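Local coordinates for 14-3-3 protein (Cryptosporidium parvum, PDB 3EFZ) that probably binds phosphoserine-containing partner proteins in cell signalling, as other 14-3-3 proteins do, at residues Y135-E138 / G139-A142; R141-C144 / I145-G149. One frame throughout, in Å; residues are numbered along the deposited sequence. Where two conformers were deposited one is given.

Contact 1: Y135-E138 / G139-A142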
ATOM      1  N   TYR B 135     -24.900  -4.620  -3.734  1.00 38.67           N
ATOM      2  CA  TYR B 135     -24.599  -5.729  -2.835  1.00 38.75           C
ATOM      3  C   TYR B 135     -25.905  -6.226  -2.209  1.00 38.92           C
ATOM      4  O   TYR B 135     -26.436  -5.584  -1.314  1.00 38.44           O
ATOM      5  CB  TYR B 135     -23.647  -5.284  -1.721  1.00 38.63           C
ATOM      6  CG  TYR B 135     -22.279  -4.880  -2.205  1.00 38.52           C
ATOM      7  CD1 TYR B 135     -21.955  -3.529  -2.414  1.00 39.14           C
ATOM      8  CD2 TYR B 135     -21.303  -5.835  -2.442  1.00 37.47           C
ATOM      9  CE1 TYR B 135     -20.691  -3.154  -2.864  1.00 37.69           C
ATOM     10  CE2 TYR B 135     -20.034  -5.477  -2.887  1.00 38.22           C
ATOM     11  CZ  TYR B 135     -19.734  -4.137  -3.086  1.00 38.80           C
ATOM     12  OH  TYR B 135     -18.485  -3.790  -3.527  1.00 38.97           O
ATOM     13  N   SER B 136     -26.440  -7.349  -2.683  1.00 39.79           N
ATOM     14  CA  SER B 136     -27.710  -7.848  -2.120  1.00 40.59           C
ATOM     15  C   SER B 136     -27.482  -8.546  -0.779  1.00 40.84           C
ATOM     16  O   SER B 136     -28.398  -8.670   0.035  1.00 41.19           O
ATOM     17  CB  SER B 136     -28.483  -8.731  -3.110  1.00 40.88           C
ATOM     18  OG  SER B 136     -27.740  -9.865  -3.523  1.00 41.88           O
ATOM     19  N   GLU B 137     -26.244  -8.970  -0.554  1.00 40.62           N
ATOM     20  CA  GLU B 137     -25.878  -9.656   0.673  0.50 40.97           C
ATOM     21  C   GLU B 137     -25.801  -8.652   1.819  1.00 40.93           C
ATOM     22  O   GLU B 137     -25.128  -7.627   1.722  1.00 41.07           O
ATOM     23  CB  GLU B 137     -24.567 -10.449   0.503  0.50 41.08           C
ATOM     24  CG  GLU B 137     -23.629  -9.940  -0.604  0.50 41.55           C
ATOM     25  CD  GLU B 137     -24.044 -10.387  -2.009  0.50 42.49           C
ATOM     26  OE1 GLU B 137     -24.552  -9.538  -2.781  0.50 40.39           O
ATOM     27  OE2 GLU B 137     -23.849 -11.583  -2.339  0.50 43.88           O
ATOM     28  N   GLU B 138     -26.514  -8.947   2.900  1.00 40.76           N
ATOM     29  CA  GLU B 138     -26.623  -7.999   4.027  1.00 40.68           C
ATOM     30  C   GLU B 138     -25.297  -7.770   4.779  1.00 39.98           C
ATOM     31  O   GLU B 138     -25.008  -6.644   5.242  1.00 39.61           O
ATOM     32  CB  GLU B 138     -27.750  -8.415   4.992  1.00 40.86           C
ATOM     33  CG  GLU B 138     -29.148  -8.548   4.342  1.00 42.14           C
ATOM     34  CD  GLU B 138     -29.875  -7.205   4.059  1.00 44.28           C
ATOM     35  OE1 GLU B 138     -31.084  -7.265   3.713  1.00 44.64           O
ATOM     36  OE2 GLU B 138     -29.262  -6.106   4.179  1.00 44.19           O
ATOM     37  N   GLY B 139     -24.518  -8.846   4.902  1.00 38.94           N
ATOM     38  CA  GLY B 139     -23.161  -8.783   5.436  1.00 38.22           C
ATOM     39  C   GLY B 139     -22.252  -7.842   4.662  1.00 37.28           C
ATOM     40  O   GLY B 139     -21.536  -7.058   5.265  1.00 37.52           O
ATOM     41  N   ALA B 140     -22.284  -7.919   3.330  1.00 36.79           N
ATOM     42  CA  ALA B 140     -21.466  -7.051   2.464  1.00 36.47           C
ATOM     43  C   ALA B 140     -21.799  -5.563   2.563  1.00 36.42           C
ATOM     44  O   ALA B 140     -20.910  -4.711   2.418  1.00 37.02           O
ATOM     45  CB  ALA B 140     -21.552  -7.511   1.016  1.00 35.83           C
ATOM     46  N   ARG B 141     -23.081  -5.244   2.765  1.00 36.36           N
ATOM     47  CA  ARG B 141     -23.501  -3.847   2.946  1.00 35.49           C
ATOM     48  C   ARG B 141     -22.979  -3.303   4.255  1.00 35.30           C
ATOM     49  O   ARG B 141     -22.498  -2.182   4.304  1.00 35.62           O
ATOM     50  CB  ARG B 141     -25.022  -3.697   2.880  1.00 34.62           C
ATOM     51  CG  ARG B 141     -25.572  -3.777   1.485  1.00 33.75           C
ATOM     52  CD  ARG B 141     -27.061  -3.445   1.485  1.00 32.27           C
ATOM     53  NE  ARG B 141     -27.683  -3.720   0.201  1.00 31.02           N
ATOM     54  CZ  ARG B 141     -28.953  -3.454  -0.099  1.00 30.99           C
ATOM     55  NH1 ARG B 141     -29.761  -2.867   0.798  1.00 32.36           N
ATOM     56  NH2 ARG B 141     -29.408  -3.761  -1.299  1.00 28.59           N
ATOM     57  N   ALA B 142     -23.077  -4.098   5.319  1.00 35.46           N
ATOM     58  CA  ALA B 142     -22.540  -3.708   6.620  1.00 35.63           C
ATOM     59  C   ALA B 142     -21.020  -3.538   6.516  1.00 35.67           C
ATOM     60  O   ALA B 142     -20.464  -2.604   7.076  1.00 35.38           O
ATOM     61  CB  ALA B 142     -22.923  -4.740   7.705  1.00 35.78           C
TER
HETATM   62  O   HOH W   1     -30.190  -3.278   3.915  1.00 47.66           O

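Contact 2: R141-C144 / I145-G149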
ATOM      1  N   ARG B 141     -23.081  -5.244   2.765  1.00 36.36           N
ATOM      2  CA  ARG B 141     -23.501  -3.847   2.946  1.00 35.49           C
ATOM      3  C   ARG B 141     -22.979  -3.303   4.255  1.00 35.30           C
ATOM      4  O   ARG B 141     -22.498  -2.182   4.304  1.00 35.62           O
ATOM      5  CB  ARG B 141     -25.022  -3.697   2.880  1.00 34.62           C
ATOM      6  CG  ARG B 141     -25.572  -3.777   1.485  1.00 33.75           C
ATOM      7  CD  ARG B 141     -27.061  -3.445   1.485  1.00 32.27           C
ATOM      8  NE  ARG B 141     -27.683  -3.720   0.201  1.00 31.02           N
ATOM      9  CZ  ARG B 141     -28.953  -3.454  -0.099  1.00 30.99           C
ATOM     10  NH1 ARG B 141     -29.761  -2.867   0.798  1.00 32.36           N
ATOM     11  NH2 ARG B 141     -29.408  -3.761  -1.299  1.00 28.59           N
ATOM     12  N   ALA B 142     -23.077  -4.098   5.319  1.00 35.46           N
ATOM     13  CA  ALA B 142     -22.540  -3.708   6.620  1.00 35.63           C
ATOM     14  C   ALA B 142     -21.020  -3.538   6.516  1.00 35.67           C
ATOM     15  O   ALA B 142     -20.464  -2.604   7.076  1.00 35.38           O
ATOM     16  CB  ALA B 142     -22.923  -4.740   7.705  1.00 35.78           C
ATOM     17  N   PHE B 143     -20.370  -4.431   5.772  1.00 35.22           N
ATOM     18  CA  PHE B 143     -18.940  -4.348   5.530  1.00 36.30           C
ATOM     19  C   PHE B 143     -18.527  -2.981   4.951  1.00 35.88           C
ATOM     20  O   PHE B 143     -17.589  -2.360   5.441  1.00 35.53           O
ATOM     21  CB  PHE B 143     -18.485  -5.505   4.624  1.00 37.08           C
ATOM     22  CG  PHE B 143     -17.019  -5.460   4.261  1.00 38.91           C
ATOM     23  CD1 PHE B 143     -16.097  -6.232   4.952  1.00 41.91           C
ATOM     24  CD2 PHE B 143     -16.562  -4.639   3.231  1.00 40.54           C
ATOM     25  CE1 PHE B 143     -14.725  -6.204   4.610  1.00 42.14           C
ATOM     26  CE2 PHE B 143     -15.202  -4.602   2.895  1.00 41.37           C
ATOM     27  CZ  PHE B 143     -14.290  -5.385   3.587  1.00 40.61           C
ATOM     28  N   CYS B 144     -19.212  -2.536   3.895  1.00 36.36           N
ATOM     29  CA  CYS B 144     -18.950  -1.233   3.274  1.00 36.30           C
ATOM     30  C   CYS B 144     -19.196  -0.026   4.205  1.00 36.45           C
ATOM     31  O   CYS B 144     -18.465   0.965   4.157  1.00 36.10           O
ATOM     32  CB  CYS B 144     -19.791  -1.081   2.008  1.00 36.70           C
ATOM     33  SG  CYS B 144     -19.444  -2.289   0.732  1.00 37.19           S
ATOM     34  N   ILE B 145     -20.220  -0.117   5.052  1.00 36.69           N
ATOM     35  CA  ILE B 145     -20.579   0.967   5.966  1.00 36.02           C
ATOM     36  C   ILE B 145     -19.565   1.072   7.129  1.00 36.82           C
ATOM     37  O   ILE B 145     -19.187   2.181   7.538  1.00 37.02           O
ATOM     38  CB  ILE B 145     -22.052   0.807   6.433  1.00 35.93           C
ATOM     39  CG1 ILE B 145     -22.994   0.980   5.231  1.00 36.36           C
ATOM     40  CG2 ILE B 145     -22.419   1.781   7.586  1.00 33.80           C
ATOM     41  CD1 ILE B 145     -24.418   0.444   5.459  1.00 36.41           C
ATOM     42  N   LYS B 146     -19.106  -0.071   7.644  1.00 36.10           N
ATOM     43  CA  LYS B 146     -18.007  -0.072   8.608  1.00 36.26           C
ATOM     44  C   LYS B 146     -16.755   0.599   8.007  1.00 36.75           C
ATOM     45  O   LYS B 146     -16.085   1.404   8.672  1.00 36.49           O
ATOM     46  CB  LYS B 146     -17.654  -1.495   9.073  1.00 35.18           C
ATOM     47  CG  LYS B 146     -16.257  -1.552   9.647  1.00 35.62           C
ATOM     48  CD  LYS B 146     -15.720  -2.926   9.892  1.00 35.97           C
ATOM     49  CE  LYS B 146     -14.267  -2.830  10.322  1.00 36.78           C
ATOM     50  NZ  LYS B 146     -13.344  -2.688   9.180  1.00 37.01           N
ATOM     51  N   LEU B 147     -16.467   0.249   6.751  1.00 36.39           N
ATOM     52  CA  LEU B 147     -15.363   0.787   5.983  1.00 37.44           C
ATOM     53  C   LEU B 147     -15.431   2.314   5.861  1.00 37.01           C
ATOM     54  O   LEU B 147     -14.419   2.998   6.028  1.00 37.45           O
ATOM     55  CB  LEU B 147     -15.392   0.141   4.599  1.00 37.70           C
ATOM     56  CG  LEU B 147     -14.162   0.170   3.722  1.00 40.57           C
ATOM     57  CD1 LEU B 147     -14.114  -1.070   2.812  1.00 40.80           C
ATOM     58  CD2 LEU B 147     -14.142   1.486   2.912  1.00 41.64           C
ATOM     59  N   LYS B 148     -16.621   2.842   5.578  1.00 36.73           N
ATOM     60  CA  LYS B 148     -16.841   4.295   5.607  1.00 36.13           C
ATOM     61  C   LYS B 148     -16.601   4.867   7.006  1.00 35.52           C
ATOM     62  O   LYS B 148     -16.096   5.981   7.138  1.00 36.15           O
ATOM     63  CB  LYS B 148     -18.244   4.660   5.127  1.00 35.47           C
ATOM     64  CG  LYS B 148     -18.532   4.342   3.657  1.00 36.41           C
ATOM     65  CD  LYS B 148     -19.731   5.108   3.155  1.00 35.32           C
ATOM     66  CE  LYS B 148     -21.061   4.599   3.763  1.00 37.95           C
ATOM     67  NZ  LYS B 148     -22.213   5.481   3.410  1.00 37.29           N
ATOM     68  N   GLY B 149     -16.994   4.112   8.033  1.00 34.85           N
ATOM     69  CA  GLY B 149     -16.701   4.439   9.423  1.00 34.26           C
ATOM     70  C   GLY B 149     -15.223   4.572   9.694  1.00 34.52           C
ATOM     71  O   GLY B 149     -14.800   5.586  10.265  1.00 34.66           O
TER

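Contact 1: Y135-E138 / G139-A142
R141 reaches back from the first turn of its helix to the loop before it, where its NE donates to the main-chain O of Y135 at 2.7 Å. The N-H...O angle is 151°, and the oxygen sits at the edge of the guanidinium, 18° out of its plane. An extended run from CG to NE brings the group there, with CG laid against the loop, 3.4 Å from Y135 O. A weak bond from NH2 to L133 O gives the guanidinium a second hold on the same loop.

E138 flanks R141 on the helix. Its chain bends at chi2, which turns the carboxylate toward the arginine without direct contact: OE2 and R141 NH1 stay 4.7 Å apart, bridged by a water that donates to OE2 and accepts a weak bond from NH1.

The backbone marks this as a helix N-terminus, that of helix 138-158, with E137 at the N-cap position. E137 O takes a long, weak bond from R141 N (3.3 Å), and E138 O a straighter one from A142 N at 164°.

On the buried side the Y135 ring lies obliquely to A140, with CD2 3.9 Å from its CB. Beyond the ring, Y135 OH is hydrogen-bonded to L52 O, which ties the loop to helix 32-54.

Contact 2: R141-C144 / I145-G149
A142 O receives the shortest polar bond here, from K146 N at 2.9 Å, with an N-H...O angle of 171°. It is one of four successive i to i+4 bonds of a regular alpha-helix, part of helix 138-158 in the all-helical 14-3-3 fold. The bond from K148 N to C144 O is nearly as short, at 3.0 Å.

Side chains follow the same four-residue spacing. With CG of F143 anti to its N (chi1 177°), the ring swings along the helix toward L147, where CE2 of F143 meets CD1 of L147 at 3.7 Å, the ring standing oblique to that methyl. The pair spans two faces: F143 packs on V48 and V51 of helix 32-54, L147 on V124 and I128 of helix 100-131. C144 lies between these neighbours, touching both L52 and I128.

I145 covers a main-chain acceptor with its longer branch. Its CG1 comes to 3.3 Å from R141 O, the oxygen already bonded by I145 N, and the I145 side chain also touches D177 and R181 of helix 161-185.

K146 NZ pairs with D150 one turn further along its own helix, and K148 NZ with D129 of helix 100-131, each by a salt bridge. The K146 side chain lies about 6 Å from that of R153, a predicted phosphoserine-contacting residue, so this turn of helix probably borders the ligand groove. The aliphatic part of K148 also packs on its own helix, with CG 3.4 Å from C144 O.

In the fold
Contact 1 comes first along the chain and runs straight into contact 2: they share R141 and A142, and their centres are 9 Å apart. Contact 1 spans the end of the loop after helix 100-131 and the start of helix 138-158, its centre about 18 Å from the centre of the chain; contact 2 continues inward along that helix, its centre at about 10 Å. Packing joins them directly, since CE1 of Y135 lies 3.9 Å from SG of C144. Helix 161-185 borders both. The path thus leads from a partly buried helix start, away from the annotated sites, to a buried turn near R153, predicted to contact phosphoserine.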